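Local coordinates for uncharacterized conserved protein with double-stranded beta-helix domain (Klebsiella pneumoniae subsp. pneumoniae MGH 78578, PDB 3H8U) that is of unknown function but carries a cupin (double-stranded beta-helix) domain and probably binds a metal ion, at residues Ser39-Trp44 and Ile108-Val113; Thr63-Ser68 and Gly86-Ala91. All blocks are in the same frame, centred on the assembly; numbering follows the deposited sequence. Where two conformers were deposited one is given.

Interaction 1. Residues Ser39-Trp44 and Ile108-Val113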
loop_
_atom_site.group_PDB
_atom_site.type_symbol
_atom_site.label_atom_id
_atom_site.label_comp_id
_atom_site.label_asym_id
_atom_site.label_seq_id
_atom_site.Cartn_x
_atom_site.Cartn_y
_atom_site.Cartn_z
ATOM N N SER A 39 3.490 -7.523 8.541
ATOM C CA SER A 39 3.357 -7.454 7.080
ATOM C C SER A 39 4.708 -7.666 6.400
ATOM O O SER A 39 5.774 -7.418 6.968
ATOM C CB SER A 39 2.857 -6.078 6.601
ATOM O OG SER A 39 1.559 -5.755 7.131
ATOM N N VAL A 40 4.618 -8.068 5.147
ATOM C CA VAL A 40 5.750 -8.031 4.232
ATOM C C VAL A 40 5.365 -7.078 3.088
ATOM O O VAL A 40 4.298 -7.222 2.486
ATOM C CB VAL A 40 6.094 -9.447 3.723
ATOM C CG1 VAL A 40 7.142 -9.393 2.623
ATOM C CG2 VAL A 40 6.591 -10.333 4.865
ATOM N N VAL A 41 6.216 -6.095 2.824
ATOM C CA VAL A 41 5.954 -5.060 1.847
ATOM C C VAL A 41 6.976 -5.277 0.736
ATOM O O VAL A 41 8.213 -5.323 1.012
ATOM C CB VAL A 41 6.128 -3.641 2.473
ATOM C CG1 VAL A 41 5.944 -2.538 1.415
ATOM C CG2 VAL A 41 5.166 -3.434 3.641
ATOM N N VAL A 42 6.465 -5.440 -0.497
ATOM C CA VAL A 42 7.258 -5.797 -1.680
ATOM C C VAL A 42 6.897 -4.842 -2.838
ATOM O O VAL A 42 5.746 -4.443 -2.993
ATOM C CB VAL A 42 6.980 -7.280 -2.120
ATOM C CG1 VAL A 42 7.657 -7.630 -3.438
ATOM C CG2 VAL A 42 7.416 -8.233 -1.011
ATOM N N VAL A 43 7.903 -4.453 -3.597
ATOM C CA VAL A 43 7.711 -3.699 -4.839
ATOM C C VAL A 43 7.896 -4.685 -5.997
ATOM O O VAL A 43 8.966 -5.312 -6.139
ATOM C CB VAL A 43 8.695 -2.523 -4.940
ATOM C CG1 VAL A 43 8.734 -1.980 -6.368
ATOM C CG2 VAL A 43 8.297 -1.435 -3.954
ATOM N N TRP A 44 6.842 -4.822 -6.800
ATOM C CA TRP A 44 6.843 -5.634 -7.971
ATOM C C TRP A 44 6.861 -4.778 -9.251
ATOM O O TRP A 44 6.230 -3.734 -9.311
ATOM C CB TRP A 44 5.598 -6.508 -7.999
ATOM C CG TRP A 44 5.592 -7.590 -6.995
ATOM C CD1 TRP A 44 4.924 -7.585 -5.808
ATOM C CD2 TRP A 44 6.278 -8.836 -7.072
ATOM N NE1 TRP A 44 5.136 -8.757 -5.147
ATOM C CE2 TRP A 44 5.962 -9.554 -5.895
ATOM C CE3 TRP A 44 7.110 -9.423 -8.012
ATOM C CZ2 TRP A 44 6.454 -10.834 -5.646
ATOM C CZ3 TRP A 44 7.616 -10.707 -7.762
ATOM C CH2 TRP A 44 7.278 -11.393 -6.594
ATOM N N ILE A 108 3.837 -1.442 -12.157
ATOM C CA ILE A 108 4.535 -1.396 -10.885
ATOM C C ILE A 108 3.524 -1.249 -9.757
ATOM O O ILE A 108 2.657 -0.364 -9.784
ATOM C CB ILE A 108 5.585 -0.230 -10.868
ATOM C CG1 ILE A 108 6.624 -0.412 -11.968
ATOM C CG2 ILE A 108 6.282 -0.137 -9.510
ATOM C CD1 ILE A 108 7.540 0.763 -12.176
ATOM N N PHE A 109 3.654 -2.105 -8.753
ATOM C CA PHE A 109 2.764 -2.060 -7.605
ATOM C C PHE A 109 3.479 -2.424 -6.322
ATOM O O PHE A 109 4.545 -3.024 -6.333
ATOM C CB PHE A 109 1.514 -2.938 -7.799
ATOM C CG PHE A 109 1.788 -4.388 -7.889
ATOM C CD1 PHE A 109 2.186 -4.955 -9.100
ATOM C CD2 PHE A 109 1.636 -5.208 -6.792
ATOM C CE1 PHE A 109 2.421 -6.304 -9.207
ATOM C CE2 PHE A 109 1.889 -6.576 -6.885
ATOM C CZ PHE A 109 2.257 -7.125 -8.111
ATOM N N VAL A 110 2.857 -1.990 -5.238
ATOM C CA VAL A 110 3.312 -2.260 -3.904
ATOM C C VAL A 110 2.341 -3.291 -3.357
ATOM O O VAL A 110 1.140 -3.039 -3.259
ATOM C CB VAL A 110 3.288 -1.002 -3.041
ATOM C CG1 VAL A 110 3.610 -1.370 -1.537
ATOM C CG2 VAL A 110 4.259 0.035 -3.597
ATOM N N SER A 111 2.899 -4.429 -2.969
ATOM C CA SER A 111 2.177 -5.496 -2.299
ATOM C C SER A 111 2.411 -5.491 -0.781
ATOM O O SER A 111 3.573 -5.498 -0.334
ATOM C CB SER A 111 2.643 -6.846 -2.850
ATOM O OG SER A 111 2.258 -7.906 -1.998
ATOM N N VAL A 112 1.310 -5.519 -0.021
ATOM C CA VAL A 112 1.367 -5.687 1.419
ATOM C C VAL A 112 0.649 -6.995 1.764
ATOM O O VAL A 112 -0.571 -7.066 1.656
ATOM C CB VAL A 112 0.736 -4.501 2.173
ATOM C CG1 VAL A 112 0.878 -4.698 3.732
ATOM C CG2 VAL A 112 1.359 -3.176 1.710
ATOM N N VAL A 113 1.431 -8.000 2.164
ATOM C CA VAL A 113 0.894 -9.287 2.617
ATOM C C VAL A 113 0.830 -9.297 4.131
ATOM O O VAL A 113 1.823 -8.957 4.786
ATOM C CB VAL A 113 1.769 -10.443 2.116
ATOM C CG1 VAL A 113 1.361 -11.774 2.741
ATOM C CG2 VAL A 113 1.661 -10.525 0.580
HETATM O O HOH W 1 4.206 -8.641 -0.133
HETATM O O HOH W 2 4.117 -10.170 -2.602
#
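Trp44 lays its CB over one face of the Phe109 ring, 3.6 Å from the ring centroid, in a CH-pi contact. The indole points the same way, and its five-membered ring lies near parallel to the phenyl, planes at 21°, yet slid so far that the two hardly overlap; the nearest atoms are Trp44 CD1 and Phe109 CE2, 3.4 Å apart. Phe109 reaches this place because its CG sits between the backbone N and the carbonyl carbon (chi1 65°), which brings the ring over beside the indole. Val42 CG1 lies on a face of the indole, and Ser111 CB lies at its edge, 3.8 Å from Trp44 CD1.

Ser111 OG turns from that edge to a small polar network: one water donates to both OG and the carbonyl of Val40, while a second accepts from Trp44 NE1, at 3.1 Å, and donates to OG. Asp62 completes the grip with a direct hydrogen bond. On the reverse face of the sheet the valines mesh, Val41 CG1 meeting Val110 CG1 at 3.9 Å, and Val112 CG1 packs on Ser39 OG at 3.6 Å; Val112 here also touches Val112 of the second subunit.

Six backbone hydrogen bonds join the antiparallel strands, from Val40 with Val113 to Trp44 with Phe109, the shortest running from Ser111 N to Val42 O at 2.8 Å. One face carries Trp44, Phe109 and Ser111 with Val40, Val42 and Val113, the other Val41, Val43, Val110 and Val112; the pair forms part of a wall of the cupin double-stranded beta-helix.

Interaction 2. Residues Thr63-Ser68 and Gly86-Ala91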
loop_
_atom_site.group_PDB
_atom_site.type_symbol
_atom_site.label_atom_id
_atom_site.label_comp_id
_atom_site.label_asym_id
_atom_site.label_seq_id
_atom_site.Cartn_x
_atom_site.Cartn_y
_atom_site.Cartn_z
ATOM N N THR A 63 -2.712 -7.161 -0.418
ATOM C CA THR A 63 -3.257 -5.902 -0.891
ATOM C C THR A 63 -2.230 -5.243 -1.813
ATOM O O THR A 63 -1.103 -4.947 -1.390
ATOM C CB THR A 63 -3.603 -4.934 0.282
ATOM O OG1 THR A 63 -4.509 -5.586 1.182
ATOM C CG2 THR A 63 -4.289 -3.679 -0.286
ATOM N N TRP A 64 -2.620 -5.030 -3.073
ATOM C CA TRP A 64 -1.773 -4.365 -4.035
ATOM C C TRP A 64 -2.210 -2.945 -4.292
ATOM O O TRP A 64 -3.386 -2.674 -4.497
ATOM C CB TRP A 64 -1.796 -5.060 -5.397
ATOM C CG TRP A 64 -1.348 -6.461 -5.470
ATOM C CD1 TRP A 64 -0.871 -7.245 -4.466
ATOM C CD2 TRP A 64 -1.272 -7.249 -6.664
ATOM N NE1 TRP A 64 -0.506 -8.464 -4.962
ATOM C CE2 TRP A 64 -0.757 -8.504 -6.302
ATOM C CE3 TRP A 64 -1.578 -7.002 -8.012
ATOM C CZ2 TRP A 64 -0.539 -9.521 -7.223
ATOM C CZ3 TRP A 64 -1.362 -8.017 -8.938
ATOM C CH2 TRP A 64 -0.846 -9.260 -8.544
ATOM N N THR A 65 -1.242 -2.021 -4.315
ATOM C CA THR A 65 -1.530 -0.649 -4.725
ATOM C C THR A 65 -0.724 -0.349 -5.993
ATOM O O THR A 65 0.499 -0.396 -5.999
ATOM C CB THR A 65 -1.220 0.363 -3.579
ATOM O OG1 THR A 65 -2.126 0.156 -2.494
ATOM C CG2 THR A 65 -1.377 1.774 -4.087
ATOM N N VAL A 66 -1.427 -0.036 -7.079
ATOM C CA VAL A 66 -0.783 0.114 -8.358
ATOM C C VAL A 66 -0.218 1.540 -8.538
ATOM O O VAL A 66 -0.964 2.547 -8.484
ATOM C CB VAL A 66 -1.734 -0.285 -9.524
ATOM C CG1 VAL A 66 -0.973 -0.210 -10.814
ATOM C CG2 VAL A 66 -2.298 -1.718 -9.323
ATOM N N ILE A 67 1.099 1.602 -8.733
ATOM C CA ILE A 67 1.868 2.848 -8.955
ATOM C C ILE A 67 1.859 3.281 -10.415
ATOM O O ILE A 67 1.704 4.464 -10.734
ATOM C CB ILE A 67 3.377 2.660 -8.532
ATOM C CG1 ILE A 67 3.504 2.206 -7.063
ATOM C CG2 ILE A 67 4.162 3.914 -8.725
ATOM C CD1 ILE A 67 2.780 3.134 -6.105
ATOM N N SER A 68 2.042 2.319 -11.313
ATOM C CA SER A 68 2.228 2.595 -12.705
ATOM C C SER A 68 1.629 1.495 -13.548
ATOM O O SER A 68 1.679 0.325 -13.163
ATOM C CB SER A 68 3.746 2.755 -12.942
ATOM O OG SER A 68 4.109 2.440 -14.246
ATOM N N GLY A 86 -3.410 3.640 -9.736
ATOM C CA GLY A 86 -4.328 4.223 -8.780
ATOM C C GLY A 86 -5.401 3.254 -8.303
ATOM O O GLY A 86 -6.303 3.641 -7.540
ATOM N N ASP A 87 -5.335 2.020 -8.775
ATOM C CA ASP A 87 -6.231 0.979 -8.304
ATOM C C ASP A 87 -5.590 0.198 -7.155
ATOM O O ASP A 87 -4.365 0.122 -7.028
ATOM C CB ASP A 87 -6.559 -0.034 -9.426
ATOM C CG ASP A 87 -7.534 0.477 -10.440
ATOM O OD1 ASP A 87 -8.193 1.518 -10.215
ATOM O OD2 ASP A 87 -7.660 -0.215 -11.495
ATOM N N ILE A 88 -6.449 -0.412 -6.338
ATOM C CA ILE A 88 -6.083 -1.335 -5.282
ATOM C C ILE A 88 -6.635 -2.716 -5.693
ATOM O O ILE A 88 -7.783 -2.819 -6.104
ATOM C CB ILE A 88 -6.735 -0.900 -3.936
ATOM C CG1 ILE A 88 -6.289 0.514 -3.583
ATOM C CG2 ILE A 88 -6.465 -1.903 -2.830
ATOM C CD1 ILE A 88 -7.120 1.204 -2.533
ATOM N N ALA A 89 -5.837 -3.778 -5.569
ATOM C CA ALA A 89 -6.331 -5.149 -5.772
ATOM C C ALA A 89 -6.159 -5.927 -4.469
ATOM O O ALA A 89 -5.130 -5.778 -3.799
ATOM C CB ALA A 89 -5.585 -5.851 -6.905
ATOM N N ILE A 90 -7.204 -6.643 -4.045
ATOM C CA ILE A 90 -7.121 -7.362 -2.776
ATOM C C ILE A 90 -7.410 -8.826 -3.011
ATOM O O ILE A 90 -8.481 -9.189 -3.577
ATOM C CB ILE A 90 -8.040 -6.764 -1.676
ATOM C CG1 ILE A 90 -7.626 -5.330 -1.317
ATOM C CG2 ILE A 90 -8.039 -7.688 -0.390
ATOM C CD1 ILE A 90 -8.709 -4.556 -0.518
ATOM N N ALA A 91 -6.505 -9.683 -2.533
ATOM C CA ALA A 91 -6.798 -11.115 -2.399
ATOM C C ALA A 91 -6.936 -11.392 -0.913
ATOM O O ALA A 91 -5.970 -11.186 -0.145
ATOM C CB ALA A 91 -5.689 -11.964 -2.995
#
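Thr63 sets its methyl CG2 against two isoleucines of the partner strand, 3.8 Å from Ile88 CG2 and 3.9 Å from Ile90 CG1, lying alongside each. The methyl stands opposite the backbone N, which leaves OG1 (chi1 -56°) beside that N, where it bonds to Gln61. Ile88 CG2 also rests 3.6 Å from the carbonyl O of Trp64. On the other face the two segments share less side-chain contact: Trp64 CB faces Ala89 CB at 4.2 Å, and Leu83 and Tyr73 help to fill that side, while the indole runs on away from the strand 87-91 and donates through NE1 to Asp62.

Between Trp64 and Ala89 the backbones are closely paired. Trp64 N reaches Ala89 O at 2.7 Å in a nearly straight bond (176° at the hydrogen), and Ala89 N returns one to Trp64 O. Further along, Val66 N bonds to Asp87 O, against which the Val66 isopropyl also leans, CG2 at 3.6 Å. The last bond, Gly86 N to Val66 O at 3.0 Å, enters 32° out of the carbonyl plane as the partner segment, at a positive phi, turns into the strand. Beyond it the contact opens: the partly exposed Ile67 and Ser68 do not touch 86-91, and both face Ile108 in a classic beta bulge.

Strand 61-68 lies between strands 87-91 and 107-114 in the sheet, and its Trp64 reaches across to Tyr73 and Ala99 of the opposing sheet. Asp87, Ile88 and Ala89 pair antiparallel with a strand of the second subunit, which carries the sheet across the dimer interface.

Four strands of one antiparallel sheet hold the two contacts, with interaction 2 nested in the chain between the segments of interaction 1 and their centres about 9 Å apart. Strands 107-114 and 61-68 join them: Thr65 N lies 2.8 Å from Val110 O and Ile67 N 2.7 Å from Ile108 O, both probable hydrogen bonds. Phe109 belongs to both packings, its ring sandwiched between Trp44 and Trp64, with Phe109 CE2 3.2 Å from Trp64 CD2. Asp62 likewise serves both, bonding Ser111 and Trp64. The face with Val41, Val110, Val112, Thr63 and Thr65 packs on the second subunit; that with Trp44, Phe109 and Trp64 turns toward the opposing sheet, where cupins usually hold a metal, though none of these three is known to bind one.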